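Local coordinates for protein tRNA modification GTPase MnmE (Chlorobium tepidum, PDB 3GEE) that probably hydrolyses GTP at a high intrinsic rate and takes part in adding a carboxymethylaminomethyl group to the wobble uridine of certain tRNAs, at residues Phe91-Met96 with Phe133-Ile138; Asp139-Glu144 with Val162-Gly167. One frame throughout, in Å; residues are numbered along the deposited sequence.

Interaction 1: Phe91-Met96 with Phe133-Ile138. With FON (N-{[4-({[(6R)-2-amino-5-formyl-4-oxo-1,4,5,6,7,8-hexahydropteridin-6-yl]methyl}amino)phenyl]carbonyl}-L-glutamic acid), chain C.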
loop_
_atom_site.group_PDB
_atom_site.type_symbol
_atom_site.label_atom_id
_atom_site.label_comp_id
_atom_site.label_asym_id
_atom_site.label_seq_id
_atom_site.Cartn_x
_atom_site.Cartn_y
_atom_site.Cartn_z
ATOM N N PHE A 91 -7.712 -19.892 0.427
ATOM C CA PHE A 91 -6.957 -19.572 -0.787
ATOM C C PHE A 91 -5.857 -20.601 -1.077
ATOM O O PHE A 91 -5.768 -21.115 -2.194
ATOM C CB PHE A 91 -6.370 -18.152 -0.740
ATOM C CG PHE A 91 -5.493 -17.830 -1.918
ATOM C CD1 PHE A 91 -6.049 -17.598 -3.171
ATOM C CD2 PHE A 91 -4.106 -17.796 -1.784
ATOM C CE1 PHE A 91 -5.239 -17.324 -4.272
ATOM C CE2 PHE A 91 -3.285 -17.525 -2.883
ATOM C CZ PHE A 91 -3.851 -17.289 -4.124
ATOM N N THR A 92 -5.032 -20.896 -0.072
ATOM C CA THR A 92 -3.940 -21.860 -0.226
ATOM C C THR A 92 -4.429 -23.294 -0.166
ATOM O O THR A 92 -3.662 -24.228 -0.428
ATOM C CB THR A 92 -2.842 -21.686 0.845
ATOM O OG1 THR A 92 -3.418 -21.765 2.153
ATOM C CG2 THR A 92 -2.133 -20.349 0.677
ATOM N N ALA A 93 -5.708 -23.456 0.176
ATOM C CA ALA A 93 -6.328 -24.766 0.415
ATOM C C ALA A 93 -5.754 -25.478 1.644
ATOM O O ALA A 93 -5.889 -26.692 1.783
ATOM C CB ALA A 93 -6.248 -25.657 -0.831
ATOM N N GLU A 94 -5.104 -24.720 2.519
ATOM C CA GLU A 94 -4.688 -25.230 3.810
ATOM C C GLU A 94 -5.190 -24.298 4.893
ATOM O O GLU A 94 -5.893 -23.320 4.628
ATOM C CB GLU A 94 -3.169 -25.324 3.956
ATOM C CG GLU A 94 -2.323 -25.166 2.715
ATOM C CD GLU A 94 -0.904 -24.746 3.070
ATOM O OE1 GLU A 94 0.055 -25.510 2.791
ATOM O OE2 GLU A 94 -0.762 -23.651 3.659
ATOM N N GLN A 95 -4.784 -24.601 6.118
ATOM C CA GLN A 95 -5.181 -23.849 7.286
ATOM C C GLN A 95 -4.550 -22.463 7.278
ATOM O O GLN A 95 -3.324 -22.322 7.272
ATOM C CB GLN A 95 -4.750 -24.616 8.529
ATOM C CG GLN A 95 -5.328 -24.101 9.814
ATOM C CD GLN A 95 -5.367 -25.173 10.870
ATOM O OE1 GLN A 95 -4.515 -25.215 11.761
ATOM N NE2 GLN A 95 -6.354 -26.069 10.772
ATOM N N MET A 96 -5.383 -21.434 7.282
ATOM C CA MET A 96 -4.856 -20.088 7.398
ATOM C C MET A 96 -5.713 -19.152 8.220
ATOM O O MET A 96 -6.940 -19.278 8.261
ATOM C CB MET A 96 -4.535 -19.484 6.023
ATOM C CG MET A 96 -5.590 -19.637 4.948
ATOM S SD MET A 96 -4.870 -19.251 3.332
ATOM C CE MET A 96 -4.763 -17.456 3.404
ATOM N N PHE A 133 -1.850 -23.721 -6.227
ATOM C CA PHE A 133 -1.694 -24.545 -7.413
ATOM C C PHE A 133 -1.302 -25.974 -7.053
ATOM O O PHE A 133 -1.860 -26.929 -7.597
ATOM C CB PHE A 133 -0.672 -23.948 -8.382
ATOM C CG PHE A 133 -0.183 -24.930 -9.407
ATOM C CD1 PHE A 133 -0.987 -25.295 -10.481
ATOM C CD2 PHE A 133 1.068 -25.515 -9.280
ATOM C CE1 PHE A 133 -0.542 -26.218 -11.425
ATOM C CE2 PHE A 133 1.518 -26.439 -10.217
ATOM C CZ PHE A 133 0.712 -26.791 -11.291
ATOM N N LEU A 134 -0.328 -26.110 -6.155
ATOM C CA LEU A 134 0.176 -27.418 -5.739
ATOM C C LEU A 134 -0.897 -28.269 -5.059
ATOM O O LEU A 134 -0.955 -29.479 -5.257
ATOM C CB LEU A 134 1.398 -27.253 -4.829
ATOM C CG LEU A 134 2.816 -27.438 -5.390
ATOM C CD1 LEU A 134 2.922 -27.188 -6.885
ATOM C CD2 LEU A 134 3.806 -26.566 -4.623
ATOM N N ASN A 135 -1.751 -27.625 -4.271
ATOM C CA ASN A 135 -2.911 -28.288 -3.677
ATOM C C ASN A 135 -4.053 -28.502 -4.666
ATOM O O ASN A 135 -5.072 -29.091 -4.317
ATOM C CB ASN A 135 -3.412 -27.514 -2.461
ATOM C CG ASN A 135 -2.466 -27.605 -1.284
ATOM O OD1 ASN A 135 -1.581 -28.461 -1.243
ATOM N ND2 ASN A 135 -2.654 -26.720 -0.310
ATOM N N GLY A 136 -3.887 -28.007 -5.890
ATOM C CA GLY A 136 -4.836 -28.268 -6.967
ATOM C C GLY A 136 -6.113 -27.454 -6.938
ATOM O O GLY A 136 -7.019 -27.699 -7.732
ATOM N N ARG A 137 -6.198 -26.482 -6.034
ATOM C CA ARG A 137 -7.363 -25.607 -5.984
ATOM C C ARG A 137 -7.458 -24.782 -7.267
ATOM O O ARG A 137 -8.550 -24.407 -7.699
ATOM C CB ARG A 137 -7.299 -24.681 -4.771
ATOM C CG ARG A 137 -8.627 -24.003 -4.453
ATOM C CD ARG A 137 -8.484 -22.854 -3.456
ATOM N NE ARG A 137 -7.701 -21.731 -3.978
ATOM C CZ ARG A 137 -8.145 -20.845 -4.866
ATOM N NH1 ARG A 137 -7.353 -19.861 -5.272
ATOM N NH2 ARG A 137 -9.375 -20.944 -5.357
ATOM N N ILE A 138 -6.300 -24.532 -7.874
ATOM C CA ILE A 138 -6.176 -23.628 -9.007
ATOM C C ILE A 138 -5.070 -24.154 -9.934
ATOM O O ILE A 138 -4.156 -24.839 -9.467
ATOM C CB ILE A 138 -5.913 -22.178 -8.484
ATOM C CG1 ILE A 138 -6.866 -21.178 -9.137
ATOM C CG2 ILE A 138 -4.451 -21.756 -8.592
ATOM C CD1 ILE A 138 -8.334 -21.315 -8.702
HETATM N N1 FON C . -9.715 -11.990 0.683
HETATM C C2 FON C . -9.178 -12.599 1.759
HETATM N NA2 FON C . -9.514 -12.156 2.999
HETATM N N3 FON C . -8.312 -13.641 1.644
HETATM C C4 FON C . -7.931 -14.137 0.447
HETATM O O4 FON C . -7.132 -15.097 0.414
HETATM C C4A FON C . -8.486 -13.488 -0.777
HETATM N N5 FON C . -8.272 -13.828 -2.118
HETATM C C6 FON C . -9.527 -13.731 -2.887
HETATM C C7 FON C . -9.704 -12.223 -3.015
HETATM N N8 FON C . -9.963 -11.744 -1.664
HETATM C C8A FON C . -9.427 -12.366 -0.574
HETATM C C9 FON C . -9.548 -14.461 -4.233
HETATM N N10 FON C . -9.131 -15.852 -4.123
HETATM C C11 FON C . -10.703 -18.969 -1.833
HETATM C C12 FON C . -10.639 -19.040 -3.223
HETATM C C13 FON C . -10.113 -17.988 -3.971
HETATM C C14 FON C . -9.657 -16.834 -3.338
HETATM C C15 FON C . -9.706 -16.768 -1.938
HETATM C C16 FON C . -10.233 -17.821 -1.186
HETATM C C FON C . -11.278 -20.141 -1.077
HETATM O O FON C . -11.451 -20.061 0.130
HETATM N N FON C . -11.562 -21.251 -1.772
HETATM C CA FON C . -12.677 -22.171 -1.564
HETATM C CB FON C . -14.032 -21.509 -1.837
HETATM C CG FON C . -15.236 -22.334 -1.369
HETATM C CD FON C . -16.335 -21.444 -0.820
HETATM O OE1 FON C . -16.224 -21.012 0.352
HETATM O OE2 FON C . -17.321 -21.173 -1.549
HETATM C CT FON C . -12.504 -23.374 -2.454
HETATM O O1 FON C . -12.680 -24.519 -1.976
HETATM O O2 FON C . -12.186 -23.180 -3.651
HETATM C CP1 FON C . -7.138 -14.148 -2.576
HETATM O O3 FON C . -6.603 -13.472 -3.437
#
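A93 and N135 bring the two backbones together, their CA atoms 6.4 Å apart: the irregular loop 91-96, with A93 at positive phi, faces the end of helix 127-134, where G136 closes a Schellman motif. Two neighbouring carbonyls of the loop are gripped by side chains from the helix end. N135 ND2 donates to T92 O at 2.7 Å, in the carbonyl plane, while its CB lies 3.8 Å from A93 CB. R137 starts with CG anti to the backbone N (chi1 -165°) and bends at chi3, which carries NE to F91 O, 2.7 Å away and tilted from the guanidinium plane. Its NH1 lies obliquely by the F91 ring, the two planes 43° apart. One face of the guanidinium carries I138 CB, and the opposite face meets the folate's phenyl ring, NH2 being nearest C12. F91 CB in turn approaches the pterin oxygen O4. A leucine in place of R137 would probably leave F91 O without this donor and take the charged, flat group away from the folate's phenyl ring. K476, in cation-pi contact with F91, also hydrogen-bonds the folate. The bond from R137 NE to the F91 carbonyl thus holds the guanidinium beside the ligand, consistent with R137's predicted role in binding formyl-tetrahydrofolate.

Interaction 2: Asp139-Glu144 with Val162-Gly167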
loop_
_atom_site.group_PDB
_atom_site.type_symbol
_atom_site.label_atom_id
_atom_site.label_comp_id
_atom_site.label_asym_id
_atom_site.label_seq_id
_atom_site.Cartn_x
_atom_site.Cartn_y
_atom_site.Cartn_z
ATOM N N ASP A 139 -5.163 -23.874 -11.237
ATOM C CA ASP A 139 -4.139 -24.344 -12.196
ATOM C C ASP A 139 -3.089 -23.281 -12.560
ATOM O O ASP A 139 -3.205 -22.124 -12.149
ATOM C CB ASP A 139 -4.768 -24.997 -13.448
ATOM C CG ASP A 139 -5.491 -24.000 -14.363
ATOM O OD1 ASP A 139 -5.243 -22.779 -14.286
ATOM O OD2 ASP A 139 -6.311 -24.453 -15.190
ATOM N N LEU A 140 -2.073 -23.679 -13.327
ATOM C CA LEU A 140 -0.981 -22.776 -13.705
ATOM C C LEU A 140 -1.450 -21.520 -14.412
ATOM O O LEU A 140 -0.942 -20.431 -14.139
ATOM C CB LEU A 140 0.067 -23.479 -14.567
ATOM C CG LEU A 140 1.423 -23.752 -13.918
ATOM C CD1 LEU A 140 2.460 -24.016 -14.997
ATOM C CD2 LEU A 140 1.866 -22.588 -13.031
ATOM N N LEU A 141 -2.410 -21.673 -15.321
ATOM C CA LEU A 141 -3.006 -20.525 -15.990
ATOM C C LEU A 141 -3.603 -19.572 -14.959
ATOM O O LEU A 141 -3.282 -18.379 -14.942
ATOM C CB LEU A 141 -4.075 -20.964 -16.991
ATOM C CG LEU A 141 -3.629 -21.564 -18.327
ATOM C CD1 LEU A 141 -4.848 -22.012 -19.113
ATOM C CD2 LEU A 141 -2.794 -20.576 -19.149
ATOM N N GLN A 142 -4.450 -20.121 -14.088
ATOM C CA GLN A 142 -5.128 -19.345 -13.060
ATOM C C GLN A 142 -4.130 -18.728 -12.094
ATOM O O GLN A 142 -4.283 -17.576 -11.691
ATOM C CB GLN A 142 -6.124 -20.214 -12.307
ATOM C CG GLN A 142 -7.363 -20.584 -13.103
ATOM C CD GLN A 142 -8.261 -21.551 -12.353
ATOM O OE1 GLN A 142 -7.859 -22.673 -12.032
ATOM N NE2 GLN A 142 -9.485 -21.117 -12.065
ATOM N N ALA A 143 -3.105 -19.495 -11.734
ATOM C CA ALA A 143 -2.010 -18.980 -10.917
ATOM C C ALA A 143 -1.380 -17.738 -11.562
ATOM O O ALA A 143 -1.317 -16.672 -10.940
ATOM C CB ALA A 143 -0.958 -20.065 -10.682
ATOM N N GLU A 144 -0.944 -17.882 -12.814
ATOM C CA GLU A 144 -0.338 -16.787 -13.563
ATOM C C GLU A 144 -1.305 -15.617 -13.696
ATOM O O GLU A 144 -0.891 -14.456 -13.675
ATOM C CB GLU A 144 0.095 -17.255 -14.953
ATOM C CG GLU A 144 1.238 -18.246 -14.960
ATOM C CD GLU A 144 1.785 -18.484 -16.351
ATOM O OE1 GLU A 144 2.592 -17.654 -16.823
ATOM O OE2 GLU A 144 1.415 -19.504 -16.973
ATOM N N VAL A 162 -8.733 -11.402 -15.771
ATOM C CA VAL A 162 -10.015 -11.824 -15.210
ATOM C C VAL A 162 -10.517 -13.067 -15.937
ATOM O O VAL A 162 -10.886 -14.052 -15.302
ATOM C CB VAL A 162 -11.068 -10.698 -15.260
ATOM C CG1 VAL A 162 -12.456 -11.243 -14.968
ATOM C CG2 VAL A 162 -10.718 -9.595 -14.270
ATOM N N SER A 163 -10.502 -13.019 -17.265
ATOM C CA SER A 163 -10.879 -14.160 -18.093
ATOM C C SER A 163 -10.059 -15.408 -17.752
ATOM O O SER A 163 -10.611 -16.500 -17.592
ATOM C CB SER A 163 -10.728 -13.813 -19.573
ATOM O OG SER A 163 -10.912 -14.961 -20.385
ATOM N N GLN A 164 -8.746 -15.234 -17.627
ATOM C CA GLN A 164 -7.849 -16.350 -17.349
ATOM C C GLN A 164 -8.021 -16.889 -15.925
ATOM O O GLN A 164 -7.823 -18.084 -15.679
ATOM C CB GLN A 164 -6.399 -15.938 -17.612
ATOM C CG GLN A 164 -5.393 -17.090 -17.600
ATOM C CD GLN A 164 -4.078 -16.724 -18.263
ATOM O OE1 GLN A 164 -4.057 -16.251 -19.400
ATOM N NE2 GLN A 164 -2.974 -16.944 -17.559
ATOM N N MET A 165 -8.389 -16.004 -15.002
ATOM C CA MET A 165 -8.634 -16.374 -13.608
ATOM C C MET A 165 -9.935 -17.180 -13.518
ATOM O O MET A 165 -10.000 -18.216 -12.852
ATOM C CB MET A 165 -8.696 -15.112 -12.739
ATOM C CG MET A 165 -8.592 -15.355 -11.236
ATOM S SD MET A 165 -8.546 -13.820 -10.267
ATOM C CE MET A 165 -10.214 -13.186 -10.501
ATOM N N LYS A 166 -10.954 -16.693 -14.221
ATOM C CA LYS A 166 -12.224 -17.387 -14.408
ATOM C C LYS A 166 -12.016 -18.761 -15.071
ATOM O O LYS A 166 -12.839 -19.666 -14.906
ATOM C CB LYS A 166 -13.134 -16.513 -15.269
ATOM C CG LYS A 166 -14.621 -16.711 -15.080
ATOM C CD LYS A 166 -15.376 -15.619 -15.828
ATOM C CE LYS A 166 -16.880 -15.805 -15.739
ATOM N NZ LYS A 166 -17.602 -14.797 -16.567
ATOM N N GLY A 167 -10.929 -18.899 -15.833
ATOM C CA GLY A 167 -10.517 -20.188 -16.402
ATOM C C GLY A 167 -10.910 -20.448 -17.849
ATOM O O GLY A 167 -10.753 -21.569 -18.343
#
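Q142 sets CG anti to its carbonyl carbon (chi1 -72°) and runs extended beyond it to reach M165 O, whereas Q164 turns CG away from its own backbone N (chi1 -169°), also with an extended chain, and reaches L141 O. Each amide thereby arrives at a main-chain oxygen of the other helix. Q142 NE2 donates to M165 O over 3.0 Å, and Q164 NE2 donates to L141 O over the same 3.0 Å. Both bonds are nearly straight, and in both the acceptor lies close to the plane of the donating amide, but the carbonyls are met differently: M165 O is approached much nearer to its C=O direction than L141 O, whose donor stands well tilted from the carbonyl plane. Apolar parts fill in beside these bonds. L141 CD2 lies 4.0 Å from Q164 NE2, the two side chains crossing at about a right angle, and Q142 CG rests 3.6 Å from Q164 O.

The other end of the Q142 amide is also used: OE1 accepts from D139 N, while D139 OD1 accepts from Q142 N at 2.8 Å. In this reciprocal capping box D139 caps the helix, and the Q142 amide completes the box with OE1 while its NE2 ties down the last turn of helix 155-166. E144 points its carboxylate to R413 in a salt bridge, and M165 packs on D78 of the second subunit. The short axes run 7.9 Å apart at 143°, a roughly antiparallel helix pair within the MnmE helical domain, with the start of helix 140-151 bonded to the Schellman-terminated end of helix 155-166.

How the interactions relate
Interaction 1 closes along the chain before interaction 2 opens, and I138 and D139 join them directly. Their centres are 14 Å apart, and they touch: F133 CD1 packs 3.4 Å from L140 N, and I138 CG2 lies against A143. The turn that ends helix 127-134 supplies one side of interaction 1, and helix 140-151, the next in the chain, one side of interaction 2. The first contact belongs to the folate-binding N-terminal part of the protein, the second to the helical domain. Helix 464-469 packs against both, touching F133 and L134 as well as L140, A143 and E144. The pair therefore spans the junction where the folate site meets the helical domain, M165 lying about 6 Å from a bound folate by its side chain.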